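Local structure of conserved hypothetical protein TM1506 (1VK9) at residues L30-Y35 and V52-R57; N16-A21 and P84-A89; N101-S106 and M134-E139; A76-K81 and I143-F148. The protein is of unknown function but has a cytidine deaminase-like fold and binds zinc ions, with catalytic activity suggested yet undefined. One frame throughout, in Å; residues are numbered along the deposited sequence.

Contact 1 of 4, residues L30-Y35 and V52-R57; sequences LSLLAY and VELFKR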
loop_
_atom_site.group_PDB
_atom_site.type_symbol
_atom_site.label_atom_id
_atom_site.label_comp_id
_atom_site.label_asym_id
_atom_site.label_seq_id
_atom_site.Cartn_x
_atom_site.Cartn_y
_atom_site.Cartn_z
ATOM N N LEU A 30 -12.894 6.304 -3.628
ATOM C CA LEU A 30 -12.288 4.986 -3.367
ATOM C C LEU A 30 -11.383 5.025 -2.153
ATOM O O LEU A 30 -10.925 6.092 -1.751
ATOM C CB LEU A 30 -11.475 4.517 -4.572
ATOM C CG LEU A 30 -12.245 4.050 -5.810
ATOM C CD1 LEU A 30 -11.279 3.491 -6.841
ATOM C CD2 LEU A 30 -13.339 3.027 -5.491
ATOM N N SER A 31 -11.117 3.873 -1.556
ATOM C CA SER A 31 -10.139 3.840 -0.471
ATOM C C SER A 31 -8.840 3.101 -0.853
ATOM O O SER A 31 -7.810 3.236 -0.166
ATOM C CB SER A 31 -10.761 3.314 0.829
ATOM O OG SER A 31 -11.113 1.950 0.748
ATOM N N LEU A 32 -8.924 2.328 -1.945
ATOM C CA LEU A 32 -7.819 1.578 -2.545
ATOM C C LEU A 32 -8.071 1.367 -4.038
ATOM O O LEU A 32 -9.193 1.107 -4.463
ATOM C CB LEU A 32 -7.651 0.228 -1.853
ATOM C CG LEU A 32 -6.515 -0.729 -2.234
ATOM C CD1 LEU A 32 -5.151 -0.064 -2.163
ATOM C CD2 LEU A 32 -6.535 -1.957 -1.332
ATOM N N LEU A 33 -7.023 1.486 -4.836
ATOM C CA LEU A 33 -7.123 1.264 -6.270
ATOM C C LEU A 33 -5.811 0.677 -6.780
ATOM O O LEU A 33 -4.727 1.150 -6.380
ATOM C CB LEU A 33 -7.424 2.581 -6.984
ATOM C CG LEU A 33 -7.285 2.624 -8.503
ATOM C CD1 LEU A 33 -8.387 1.854 -9.164
ATOM C CD2 LEU A 33 -7.325 4.049 -8.962
ATOM N N ALA A 34 -5.896 -0.358 -7.625
ATOM C CA ALA A 34 -4.732 -0.770 -8.413
ATOM C C ALA A 34 -5.020 -0.509 -9.889
ATOM O O ALA A 34 -6.104 -0.841 -10.389
ATOM C CB ALA A 34 -4.375 -2.194 -8.158
ATOM N N TYR A 35 -4.058 0.117 -10.568
ATOM C CA TYR A 35 -4.259 0.640 -11.922
ATOM C C TYR A 35 -3.105 0.304 -12.890
ATOM O O TYR A 35 -1.921 0.461 -12.553
ATOM C CB TYR A 35 -4.482 2.143 -11.847
ATOM C CG TYR A 35 -4.861 2.820 -13.149
ATOM C CD1 TYR A 35 -6.194 2.868 -13.583
ATOM C CD2 TYR A 35 -3.895 3.443 -13.939
ATOM C CE1 TYR A 35 -6.548 3.511 -14.772
ATOM C CE2 TYR A 35 -4.239 4.085 -15.128
ATOM C CZ TYR A 35 -5.568 4.114 -15.539
ATOM O OH TYR A 35 -5.896 4.757 -16.715
ATOM N N VAL A 52 -5.864 -6.616 2.182
ATOM C CA VAL A 52 -5.885 -8.067 2.242
ATOM C C VAL A 52 -6.658 -8.656 1.044
ATOM O O VAL A 52 -6.149 -9.559 0.399
ATOM C CB VAL A 52 -6.418 -8.569 3.604
ATOM C CG1 VAL A 52 -6.556 -10.086 3.628
ATOM C CG2 VAL A 52 -5.499 -8.119 4.732
ATOM N N GLU A 53 -7.860 -8.146 0.736
ATOM C CA GLU A 53 -8.611 -8.599 -0.436
ATOM C C GLU A 53 -7.643 -8.497 -1.631
ATOM O O GLU A 53 -7.398 -9.495 -2.317
ATOM C CB GLU A 53 -9.933 -7.800 -0.658
ATOM C CG GLU A 53 -11.142 -8.162 0.240
ATOM C CD GLU A 53 -12.461 -7.392 -0.069
ATOM O OE1 GLU A 53 -13.144 -7.759 -1.067
ATOM O OE2 GLU A 53 -12.862 -6.451 0.693
ATOM N N LEU A 54 -7.042 -7.327 -1.840
ATOM C CA LEU A 54 -6.096 -7.129 -2.938
ATOM C C LEU A 54 -4.942 -8.155 -2.935
ATOM O O LEU A 54 -4.621 -8.747 -3.962
ATOM C CB LEU A 54 -5.537 -5.708 -2.909
ATOM C CG LEU A 54 -4.439 -5.305 -3.911
ATOM C CD1 LEU A 54 -4.875 -5.538 -5.353
ATOM C CD2 LEU A 54 -4.033 -3.845 -3.699
ATOM N N PHE A 55 -4.327 -8.362 -1.774
ATOM C CA PHE A 55 -3.280 -9.361 -1.608
ATOM C C PHE A 55 -3.727 -10.770 -2.001
ATOM O O PHE A 55 -2.981 -11.520 -2.609
ATOM C CB PHE A 55 -2.831 -9.367 -0.155
ATOM C CG PHE A 55 -1.538 -10.096 0.086
ATOM C CD1 PHE A 55 -0.322 -9.467 -0.126
ATOM C CD2 PHE A 55 -1.542 -11.403 0.569
ATOM C CE1 PHE A 55 0.879 -10.136 0.107
ATOM C CE2 PHE A 55 -0.360 -12.080 0.802
ATOM C CZ PHE A 55 0.859 -11.454 0.570
ATOM N N LYS A 56 -4.949 -11.131 -1.635
ATOM C CA LYS A 56 -5.470 -12.459 -1.892
ATOM C C LYS A 56 -5.739 -12.633 -3.382
ATOM O O LYS A 56 -5.816 -13.761 -3.854
ATOM C CB LYS A 56 -6.756 -12.684 -1.081
ATOM C CG LYS A 56 -6.565 -12.887 0.433
ATOM C CD LYS A 56 -6.087 -14.327 0.770
ATOM C CE LYS A 56 -6.039 -14.625 2.290
ATOM N NZ LYS A 56 -7.390 -14.660 2.943
ATOM N N ARG A 57 -5.879 -11.524 -4.117
ATOM C CA ARG A 57 -6.314 -11.560 -5.519
ATOM C C ARG A 57 -5.207 -11.665 -6.568
ATOM O O ARG A 57 -5.458 -12.261 -7.607
ATOM C CB ARG A 57 -7.188 -10.353 -5.852
ATOM C CG ARG A 57 -8.442 -10.656 -6.669
ATOM C CD ARG A 57 -9.278 -9.386 -6.975
ATOM N NE ARG A 57 -10.676 -9.660 -7.296
ATOM C CZ ARG A 57 -11.071 -10.387 -8.345
ATOM N NH1 ARG A 57 -10.166 -10.902 -9.171
ATOM N NH2 ARG A 57 -12.368 -10.606 -8.574
#
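Leu-54 reaches down from helix 49-57 and spreads its two methyls over two residues of strand 32-35, Leu-32 and Ala-34. In both leucines CG lies anti to the backbone N (chi1 -177° in Leu-32 and 175° in Leu-54), and the second torsion also falls in the same range, near +55°. Each isobutyl group reaches toward the other segment, and the two cross at a slant. Their closest approach is between one methyl apiece: Leu-32 CD2 lies 3.9 Å from Leu-54 CD2. That same Leu-32 methyl also lies 4.2 Å from Leu-54 CB, which settles it beside the root of the helix side chain. The other branch of Leu-54 serves the alanine: Leu-54 CD1 lies 4.4 Å from Ala-34 CB, a looser touch. Leu-33, between the two, turns its side chain to the other face of the sheet, where Phe-25 of helix 15-27 packs on it; the strand is thus a middle layer between helices, as expected of a cytidine deaminase-like fold. At the start of the strand a classic beta bulge sets Ser-31 and Leu-32 opposite the single residue Ser-43. Val-66 flanks Leu-32 within the sheet, and Met-82 meets Leu-54 from helix 73-82. No hydrogen bond joins the two segments, and the contact between them is buried hydrocarbon, set by shape and by the exclusion of water rather than by directed bonds.

Contact 2 of 4, residues N16-A21 and P84-A89; sequences NLLRSA and PDHIHA. With ZN (zinc ion), chain E.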
loop_
_atom_site.group_PDB
_atom_site.type_symbol
_atom_site.label_atom_id
_atom_site.label_comp_id
_atom_site.label_asym_id
_atom_site.label_seq_id
_atom_site.Cartn_x
_atom_site.Cartn_y
_atom_site.Cartn_z
ATOM N N ASN A 16 1.409 10.226 -16.409
ATOM C CA ASN A 16 0.039 10.393 -16.881
ATOM C C ASN A 16 -0.882 9.241 -16.482
ATOM O O ASN A 16 -2.109 9.368 -16.573
ATOM C CB ASN A 16 -0.004 10.670 -18.397
ATOM C CG ASN A 16 0.467 9.482 -19.220
ATOM O OD1 ASN A 16 1.410 8.757 -18.840
ATOM N ND2 ASN A 16 -0.192 9.264 -20.355
ATOM N N LEU A 17 -0.294 8.130 -16.040
ATOM C CA LEU A 17 -1.062 6.990 -15.543
ATOM C C LEU A 17 -1.488 7.289 -14.116
ATOM O O LEU A 17 -2.628 7.027 -13.715
ATOM C CB LEU A 17 -0.228 5.710 -15.584
ATOM C CG LEU A 17 -0.656 4.573 -16.518
ATOM C CD1 LEU A 17 -0.418 4.907 -18.005
ATOM C CD2 LEU A 17 0.078 3.291 -16.136
ATOM N N LEU A 18 -0.558 7.847 -13.348
ATOM C CA LEU A 18 -0.869 8.322 -12.015
ATOM C C LEU A 18 -1.962 9.358 -12.140
ATOM O O LEU A 18 -2.969 9.261 -11.463
ATOM C CB LEU A 18 0.367 8.913 -11.337
ATOM C CG LEU A 18 0.163 9.403 -9.907
ATOM C CD1 LEU A 18 -0.499 8.324 -9.067
ATOM C CD2 LEU A 18 1.475 9.855 -9.292
ATOM N N ARG A 19 -1.765 10.326 -13.033
ATOM C CA ARG A 19 -2.768 11.356 -13.312
ATOM C C ARG A 19 -4.145 10.743 -13.578
ATOM O O ARG A 19 -5.130 11.182 -13.007
ATOM C CB ARG A 19 -2.336 12.198 -14.509
ATOM C CG ARG A 19 -2.553 13.698 -14.383
ATOM C CD ARG A 19 -2.238 14.448 -15.673
ATOM N NE ARG A 19 -2.115 15.879 -15.431
ATOM N N SER A 20 -4.196 9.722 -14.427
ATOM C CA SER A 20 -5.440 9.044 -14.779
ATOM C C SER A 20 -6.058 8.278 -13.623
ATOM O O SER A 20 -7.271 8.272 -13.454
ATOM C CB SER A 20 -5.198 8.073 -15.933
ATOM O OG SER A 20 -5.187 8.756 -17.166
ATOM N N ALA A 21 -5.225 7.603 -12.845
ATOM C CA ALA A 21 -5.715 6.791 -11.740
ATOM C C ALA A 21 -6.293 7.678 -10.653
ATOM O O ALA A 21 -7.260 7.298 -10.001
ATOM C CB ALA A 21 -4.610 5.911 -11.187
ATOM N N PRO A 84 4.399 -3.352 -6.565
ATOM C CA PRO A 84 3.833 -2.400 -7.528
ATOM C C PRO A 84 4.945 -1.441 -8.007
ATOM O O PRO A 84 5.946 -1.294 -7.304
ATOM C CB PRO A 84 2.778 -1.672 -6.702
ATOM C CG PRO A 84 3.272 -1.755 -5.305
ATOM C CD PRO A 84 3.997 -3.045 -5.176
ATOM N N ASP A 85 4.784 -0.824 -9.173
ATOM C CA ASP A 85 5.769 0.103 -9.704
ATOM C C ASP A 85 5.815 1.344 -8.785
ATOM O O ASP A 85 6.904 1.850 -8.450
ATOM C CB ASP A 85 5.425 0.533 -11.149
ATOM C CG ASP A 85 5.416 -0.632 -12.178
ATOM O OD1 ASP A 85 5.574 -1.831 -11.830
ATOM O OD2 ASP A 85 5.240 -0.418 -13.398
ATOM N N HIS A 86 4.649 1.820 -8.347
ATOM C CA HIS A 86 4.588 2.999 -7.513
ATOM C C HIS A 86 3.390 2.904 -6.574
ATOM O O HIS A 86 2.346 2.365 -6.966
ATOM C CB HIS A 86 4.481 4.220 -8.408
ATOM C CG HIS A 86 4.470 5.532 -7.683
ATOM N ND1 HIS A 86 5.614 6.262 -7.449
ATOM C CD2 HIS A 86 3.445 6.281 -7.210
ATOM C CE1 HIS A 86 5.301 7.387 -6.829
ATOM N NE2 HIS A 86 3.991 7.423 -6.671
ATOM N N ILE A 87 3.539 3.402 -5.341
ATOM C CA ILE A 87 2.413 3.541 -4.427
ATOM C C ILE A 87 2.244 5.028 -4.148
ATOM O O ILE A 87 3.204 5.703 -3.765
ATOM C CB ILE A 87 2.683 2.802 -3.113
ATOM C CG1 ILE A 87 2.985 1.328 -3.374
ATOM C CG2 ILE A 87 1.512 2.948 -2.150
ATOM C CD1 ILE A 87 3.751 0.658 -2.261
ATOM N N HIS A 88 1.034 5.545 -4.373
ATOM C CA HIS A 88 0.696 6.909 -3.984
ATOM C C HIS A 88 -0.236 6.839 -2.803
ATOM O O HIS A 88 -1.315 6.288 -2.909
ATOM C CB HIS A 88 0.005 7.684 -5.106
ATOM C CG HIS A 88 -0.362 9.088 -4.719
ATOM N ND1 HIS A 88 0.580 10.067 -4.488
ATOM C CD2 HIS A 88 -1.564 9.668 -4.495
ATOM C CE1 HIS A 88 -0.024 11.196 -4.158
ATOM N NE2 HIS A 88 -1.328 10.983 -4.158
ATOM N N ALA A 89 0.201 7.399 -1.684
ATOM C CA ALA A 89 -0.555 7.402 -0.444
ATOM C C ALA A 89 -1.098 8.805 -0.202
ATOM O O ALA A 89 -0.335 9.778 -0.211
ATOM C CB ALA A 89 0.352 6.983 0.713
HETATM ZN ZN ZN E . -2.817 12.352 -3.762
HETATM O O HOH W 1 -4.655 11.252 -3.204
#
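The imidazoles of His-86 and His-88 stand two residues apart on strand 86-93, and Leu-18 of helix 15-27 meets both, one methyl to each, at a slant to the rings. Leu-18 CD2 lies 4.4 Å from His-86 NE2, while Leu-18 CD1 lies 4.0 Å from His-88 CB, so the second touch falls at the root of the histidine rather than on its ring. Water 1 lies at the edge of the His-88 ring, in its plane. At that edge His-88 NE2 binds a zinc ion at 2.1 Å, and the ion also holds water 1 at 2.2 Å and the carboxylate of Asp-110. The side chains of Leu-18 and His-88 cross at about a right angle. With CG anti to the backbone N (chi1 180°), His-88 extends away from the strand and delivers NE2 to the metal. This is a helix laid on a central strand of a mixed sheet, in a cytidine deaminase-like fold: His-86 and His-88 face helix 15-27, whereas Ile-87 between them turns to the other side. Polar bonds reach both rings. Ser-108 OG pairs with His-88 ND1, across the ring from the nitrogen that binds the metal; Ser-108 is a second-shell residue for the zinc and probably restrains the rotation of the imidazole. The same hydroxyl pairs with His-86 NE2, and Ser-106 OG pairs with His-86 ND1.

Contact 3 of 4, residues N101-S106 and M134-E139; sequences NEYGQS and MDDPEE. With ZN (zinc ion), chain B; ZN (zinc ion), chain F.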
loop_
_atom_site.group_PDB
_atom_site.type_symbol
_atom_site.label_atom_id
_atom_site.label_comp_id
_atom_site.label_asym_id
_atom_site.label_seq_id
_atom_site.Cartn_x
_atom_site.Cartn_y
_atom_site.Cartn_z
ATOM N N ASN A 101 11.343 3.298 2.107
ATOM C CA ASN A 101 12.694 3.705 1.777
ATOM C C ASN A 101 13.714 2.601 1.973
ATOM O O ASN A 101 14.595 2.443 1.152
ATOM C CB ASN A 101 13.125 4.980 2.501
ATOM C CG ASN A 101 12.354 6.205 2.021
ATOM O OD1 ASN A 101 12.092 6.370 0.816
ATOM N ND2 ASN A 101 11.941 7.052 2.969
ATOM N N GLU A 102 13.594 1.819 3.045
ATOM C CA GLU A 102 14.549 0.748 3.283
ATOM C C GLU A 102 14.508 -0.221 2.084
ATOM O O GLU A 102 15.536 -0.830 1.704
ATOM C CB GLU A 102 14.214 0.025 4.601
ATOM C CG GLU A 102 15.096 -1.186 4.910
ATOM C CD GLU A 102 14.630 -2.026 6.081
ATOM O OE1 GLU A 102 13.524 -1.813 6.588
ATOM O OE2 GLU A 102 15.383 -2.909 6.534
ATOM N N TYR A 103 13.318 -0.345 1.487
ATOM C CA TYR A 103 13.105 -1.348 0.481
ATOM C C TYR A 103 13.228 -0.794 -0.918
ATOM O O TYR A 103 12.992 -1.510 -1.876
ATOM C CB TYR A 103 11.773 -2.079 0.717
ATOM C CG TYR A 103 11.949 -3.139 1.770
ATOM C CD1 TYR A 103 11.948 -2.803 3.126
ATOM C CD2 TYR A 103 12.196 -4.469 1.416
ATOM C CE1 TYR A 103 12.155 -3.774 4.103
ATOM C CE2 TYR A 103 12.402 -5.451 2.388
ATOM C CZ TYR A 103 12.385 -5.093 3.720
ATOM O OH TYR A 103 12.592 -6.035 4.678
ATOM N N GLY A 104 13.602 0.478 -1.042
ATOM C CA GLY A 104 13.720 1.120 -2.335
ATOM C C GLY A 104 12.465 1.042 -3.185
ATOM O O GLY A 104 12.558 0.919 -4.395
ATOM N N GLN A 105 11.285 1.057 -2.568
ATOM C CA GLN A 105 10.019 1.088 -3.297
ATOM C C GLN A 105 9.739 2.530 -3.722
ATOM O O GLN A 105 10.028 3.464 -2.977
ATOM C CB GLN A 105 8.903 0.591 -2.408
ATOM C CG GLN A 105 7.528 0.874 -2.910
ATOM C CD GLN A 105 7.102 -0.055 -4.037
ATOM O OE1 GLN A 105 7.275 -1.263 -3.948
ATOM N NE2 GLN A 105 6.534 0.509 -5.094
ATOM N N SER A 106 9.194 2.718 -4.918
ATOM C CA SER A 106 8.865 4.057 -5.400
ATOM C C SER A 106 7.500 4.452 -4.877
ATOM O O SER A 106 6.531 3.703 -5.011
ATOM C CB SER A 106 8.869 4.091 -6.911
ATOM O OG SER A 106 8.188 5.228 -7.361
HETATM N N MSE A 134 7.844 -4.408 14.844
HETATM C CA MSE A 134 8.225 -5.533 14.012
HETATM C C MSE A 134 8.979 -5.075 12.768
HETATM O O MSE A 134 8.625 -4.062 12.173
HETATM C CB MSE A 134 6.989 -6.263 13.569
HETATM C CG MSE A 134 6.389 -7.139 14.623
HETATM SE SE MSE A 134 4.740 -8.056 14.021
HETATM C CE MSE A 134 5.584 -9.310 12.733
ATOM N N ASP A 135 9.990 -5.835 12.340
ATOM C CA ASP A 135 10.860 -5.362 11.252
ATOM C C ASP A 135 10.561 -5.919 9.898
ATOM O O ASP A 135 10.768 -5.204 8.916
ATOM C CB ASP A 135 12.369 -5.561 11.539
ATOM C CG ASP A 135 12.957 -4.472 12.447
ATOM O OD1 ASP A 135 12.255 -3.462 12.729
ATOM O OD2 ASP A 135 14.114 -4.547 12.936
ATOM N N ASP A 136 10.121 -7.176 9.826
ATOM C CA ASP A 136 10.043 -7.889 8.550
ATOM C C ASP A 136 8.663 -7.883 7.906
ATOM O O ASP A 136 7.688 -8.362 8.495
ATOM C CB ASP A 136 10.487 -9.315 8.709
ATOM C CG ASP A 136 10.506 -10.054 7.406
ATOM O OD1 ASP A 136 11.391 -9.829 6.528
ATOM O OD2 ASP A 136 9.647 -10.903 7.170
ATOM N N PRO A 137 8.570 -7.360 6.681
ATOM C CA PRO A 137 7.267 -7.279 5.993
ATOM C C PRO A 137 6.576 -8.664 5.901
ATOM O O PRO A 137 5.378 -8.721 6.136
ATOM C CB PRO A 137 7.625 -6.735 4.603
ATOM C CG PRO A 137 8.947 -6.148 4.744
ATOM C CD PRO A 137 9.677 -6.831 5.865
ATOM N N GLU A 138 7.313 -9.741 5.594
ATOM C CA GLU A 138 6.710 -11.066 5.537
ATOM C C GLU A 138 6.164 -11.497 6.906
ATOM O O GLU A 138 5.068 -12.007 6.971
ATOM C CB GLU A 138 7.663 -12.121 4.895
ATOM C CG GLU A 138 6.994 -13.105 3.911
ATOM N N GLU A 139 6.896 -11.271 7.997
ATOM C CA GLU A 139 6.386 -11.593 9.334
ATOM C C GLU A 139 5.121 -10.764 9.610
ATOM O O GLU A 139 4.157 -11.270 10.175
ATOM C CB GLU A 139 7.452 -11.394 10.442
ATOM C CG GLU A 139 8.194 -12.656 10.907
HETATM ZN ZN ZN B . 13.608 -3.287 8.189
HETATM ZN ZN ZN F . 11.581 -10.251 4.704
HETATM O O HOH W 2 12.046 -12.761 4.768
#
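Apolar packing joins the two segments through Tyr-103 and Pro-137, whose side chains approach from opposite directions. The phenol end of the tyrosine meets the proline ring obliquely, at CG and CD, with Tyr-103 CZ 3.7 Å from Pro-137 CG and Tyr-103 OH 3.2 Å from Pro-137 CD. A chi1 of -81°, with CG anti to the carbonyl carbon, directs the ring of Tyr-103 toward Pro-137. Leu-80 of helix 73-82 packs on the tyrosine and Ser-77 of the same helix on the proline, so helix 73-82 packs against both members of the pair. An alanine in place of Pro-137 would lose CG and CD, and would probably leave the phenol end of Tyr-103 without its main support on this segment and freer to turn. Both segments are helix ends: Gly-104 closes helix 94-102 in a Schellman motif with positive phi, and Asp-136 is the N-cap of helix 137-145. In that capping bond Glu-139 N donates to Asp-136 OD2 at 2.9 Å, reaching it on the anti side with an N-H...O angle of 151°. A second hydrogen bond lies within the first segment, where Gln-105 NE2 donates to Ser-106 O at 3.2 Å; the same amide also pairs with Pro-84 O. Zinc takes up two carboxylates. Glu-102, its chain extended beyond CG, grips one ion with OE1 at 2.2 Å and OE2 at 2.5 Å. Asp-136 keeps OD2 for the helix start and gives OD1, at 1.9 Å, to a second ion, which also binds water 2.

Contact 4 of 4, residues A76-K81 and I143-F148; sequences ASFLLK and IVLSKF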
loop_
_atom_site.group_PDB
_atom_site.type_symbol
_atom_site.label_atom_id
_atom_site.label_comp_id
_atom_site.label_asym_id
_atom_site.label_seq_id
_atom_site.Cartn_x
_atom_site.Cartn_y
_atom_site.Cartn_z
ATOM N N ALA A 76 1.858 -1.066 4.086
ATOM C CA ALA A 76 3.150 -0.983 3.402
ATOM C C ALA A 76 3.731 -2.390 3.176
ATOM O O ALA A 76 4.203 -2.695 2.086
ATOM C CB ALA A 76 4.113 -0.120 4.174
ATOM N N SER A 77 3.650 -3.249 4.192
ATOM C CA SER A 77 4.168 -4.603 4.098
ATOM C C SER A 77 3.475 -5.391 2.996
ATOM O O SER A 77 4.131 -6.028 2.158
ATOM C CB SER A 77 4.038 -5.331 5.433
ATOM O OG SER A 77 4.867 -4.733 6.412
ATOM N N PHE A 78 2.147 -5.359 2.990
ATOM C CA PHE A 78 1.400 -6.055 1.948
ATOM C C PHE A 78 1.788 -5.512 0.569
ATOM O O PHE A 78 2.167 -6.275 -0.334
ATOM C CB PHE A 78 -0.094 -5.920 2.185
ATOM C CG PHE A 78 -0.625 -6.862 3.219
ATOM C CD1 PHE A 78 -0.914 -8.178 2.898
ATOM C CD2 PHE A 78 -0.840 -6.437 4.509
ATOM C CE1 PHE A 78 -1.396 -9.045 3.851
ATOM C CE2 PHE A 78 -1.332 -7.303 5.462
ATOM C CZ PHE A 78 -1.601 -8.607 5.134
ATOM N N LEU A 79 1.734 -4.192 0.431
ATOM C CA LEU A 79 2.032 -3.561 -0.831
ATOM C C LEU A 79 3.494 -3.853 -1.270
ATOM O O LEU A 79 3.732 -4.142 -2.447
ATOM C CB LEU A 79 1.689 -2.068 -0.764
ATOM C CG LEU A 79 0.195 -1.715 -0.587
ATOM C CD1 LEU A 79 -0.025 -0.209 -0.376
ATOM C CD2 LEU A 79 -0.676 -2.219 -1.743
ATOM N N LEU A 80 4.449 -3.828 -0.333
ATOM C CA LEU A 80 5.855 -4.095 -0.661
ATOM C C LEU A 80 6.015 -5.483 -1.259
ATOM O O LEU A 80 6.726 -5.669 -2.264
ATOM C CB LEU A 80 6.762 -3.986 0.562
ATOM C CG LEU A 80 7.258 -2.592 0.959
ATOM C CD1 LEU A 80 8.276 -2.714 2.072
ATOM C CD2 LEU A 80 7.859 -1.840 -0.195
ATOM N N LYS A 81 5.338 -6.458 -0.659
ATOM C CA LYS A 81 5.433 -7.821 -1.146
ATOM C C LYS A 81 4.879 -7.942 -2.570
ATOM O O LYS A 81 5.373 -8.750 -3.371
ATOM C CB LYS A 81 4.756 -8.806 -0.191
ATOM C CG LYS A 81 4.728 -10.249 -0.667
ATOM C CD LYS A 81 6.146 -10.836 -0.786
ATOM C CE LYS A 81 6.364 -12.077 0.075
ATOM N NZ LYS A 81 5.753 -13.177 -0.652
ATOM N N ILE A 143 1.288 -12.133 10.512
ATOM C CA ILE A 143 0.531 -11.827 11.722
ATOM C C ILE A 143 -0.779 -11.103 11.415
ATOM O O ILE A 143 -1.793 -11.382 12.060
ATOM C CB ILE A 143 1.371 -11.070 12.806
ATOM C CG1 ILE A 143 0.812 -11.365 14.206
ATOM C CG2 ILE A 143 1.362 -9.571 12.567
ATOM C CD1 ILE A 143 1.659 -10.844 15.392
ATOM N N VAL A 144 -0.786 -10.198 10.438
ATOM C CA VAL A 144 -2.036 -9.505 10.121
ATOM C C VAL A 144 -3.085 -10.491 9.603
ATOM O O VAL A 144 -4.255 -10.425 9.997
ATOM C CB VAL A 144 -1.857 -8.336 9.144
ATOM C CG1 VAL A 144 -3.212 -7.827 8.648
ATOM C CG2 VAL A 144 -1.096 -7.216 9.822
ATOM N N LEU A 145 -2.665 -11.420 8.752
ATOM C CA LEU A 145 -3.593 -12.409 8.217
ATOM C C LEU A 145 -4.216 -13.271 9.305
ATOM O O LEU A 145 -5.363 -13.714 9.178
ATOM C CB LEU A 145 -2.921 -13.274 7.159
ATOM C CG LEU A 145 -2.614 -12.537 5.858
ATOM C CD1 LEU A 145 -1.840 -13.428 4.914
ATOM C CD2 LEU A 145 -3.887 -12.030 5.206
ATOM N N SER A 146 -3.479 -13.483 10.386
ATOM C CA SER A 146 -3.983 -14.303 11.468
ATOM C C SER A 146 -4.974 -13.519 12.345
ATOM O O SER A 146 -5.319 -13.951 13.447
ATOM C CB SER A 146 -2.827 -14.891 12.281
ATOM O OG SER A 146 -2.369 -13.961 13.246
ATOM N N LYS A 147 -5.425 -12.362 11.859
ATOM C CA LYS A 147 -6.539 -11.648 12.479
ATOM C C LYS A 147 -7.741 -11.701 11.536
ATOM O O LYS A 147 -8.874 -11.610 11.977
ATOM C CB LYS A 147 -6.181 -10.196 12.850
ATOM C CG LYS A 147 -4.902 -9.975 13.696
ATOM C CD LYS A 147 -4.754 -10.945 14.866
ATOM C CE LYS A 147 -4.585 -10.228 16.215
ATOM N NZ LYS A 147 -3.534 -10.865 17.087
ATOM N N PHE A 148 -7.492 -11.867 10.240
ATOM C CA PHE A 148 -8.558 -12.103 9.255
ATOM C C PHE A 148 -8.601 -13.586 8.891
ATOM O O PHE A 148 -9.509 -14.309 9.298
ATOM C CB PHE A 148 -8.347 -11.281 7.972
ATOM C CG PHE A 148 -8.386 -9.775 8.172
ATOM C CD1 PHE A 148 -7.244 -9.073 8.575
ATOM C CD2 PHE A 148 -9.554 -9.054 7.911
ATOM C CE1 PHE A 148 -7.272 -7.675 8.747
ATOM C CE2 PHE A 148 -9.593 -7.656 8.074
ATOM C CZ PHE A 148 -8.442 -6.969 8.497
#
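Phe-78 leaves helix 73-82 pointing at the end of helix 137-145, and its ring enters edge-on between Val-144 and Leu-145. From CB, a chi1 near -80° sets CG anti to the carbonyl carbon and directs the ring toward these two residues. Beyond CG the two ortho carbons make no close contact with residues 143-148; the CD1 side belongs to an edge-to-face pairing with Phe-55. The contact begins one atom farther on. Phe-78 CE2 meets Val-144, at 3.7 Å from CG1 and 3.9 Å from CB, and Phe-78 CE1 meets Leu-145 CD2 at 4.1 Å. CZ, at the tip, lies between the two, 3.9 Å from Val-144 CG1 and 4.1 Å from Leu-145 CD2. Both partners lie near the plane of the ring. Leu-145 sets off to one side at its root, and its CD2 branch turns back to the aromatic edge. Val-52 of helix 49-57 touches both Phe-78 and Leu-145, so three helices converge around the ring. Replacing Phe-78 by an alanine would remove the whole ring and is likely to open a gap between the helices, leaving Val-144 and Leu-145 without their aromatic partner from helix 73-82. Beyond Leu-145 the helix ends, and Ser-146 OG donates to Ile-143 O at 2.9 Å. What touches across these two segments is an aromatic edge against aliphatic carbons, which implies a contact governed by how the rim of the ring fits the branched side chains.

From the N terminus, helix 15-27 opens contact 2. The chain then runs straight into strand 32-35, and contact 1 closes its own short loop at helix 49-57, nested inside that of contact 2. Helix 73-82 opens contact 4 before contact 2 closes at strand 86-93, so these two cross; Leu-79 packs on Pro-84 and Ile-87 at the crossing. Contact 3 opens at the end of helix 94-102 and closes at the start of helix 137-145, nested inside contact 4, which closes at the end of that helix. Contacts 1 and 2 tie helices to one sheet, whereas contacts 3 and 4 join helices and helix ends to one another.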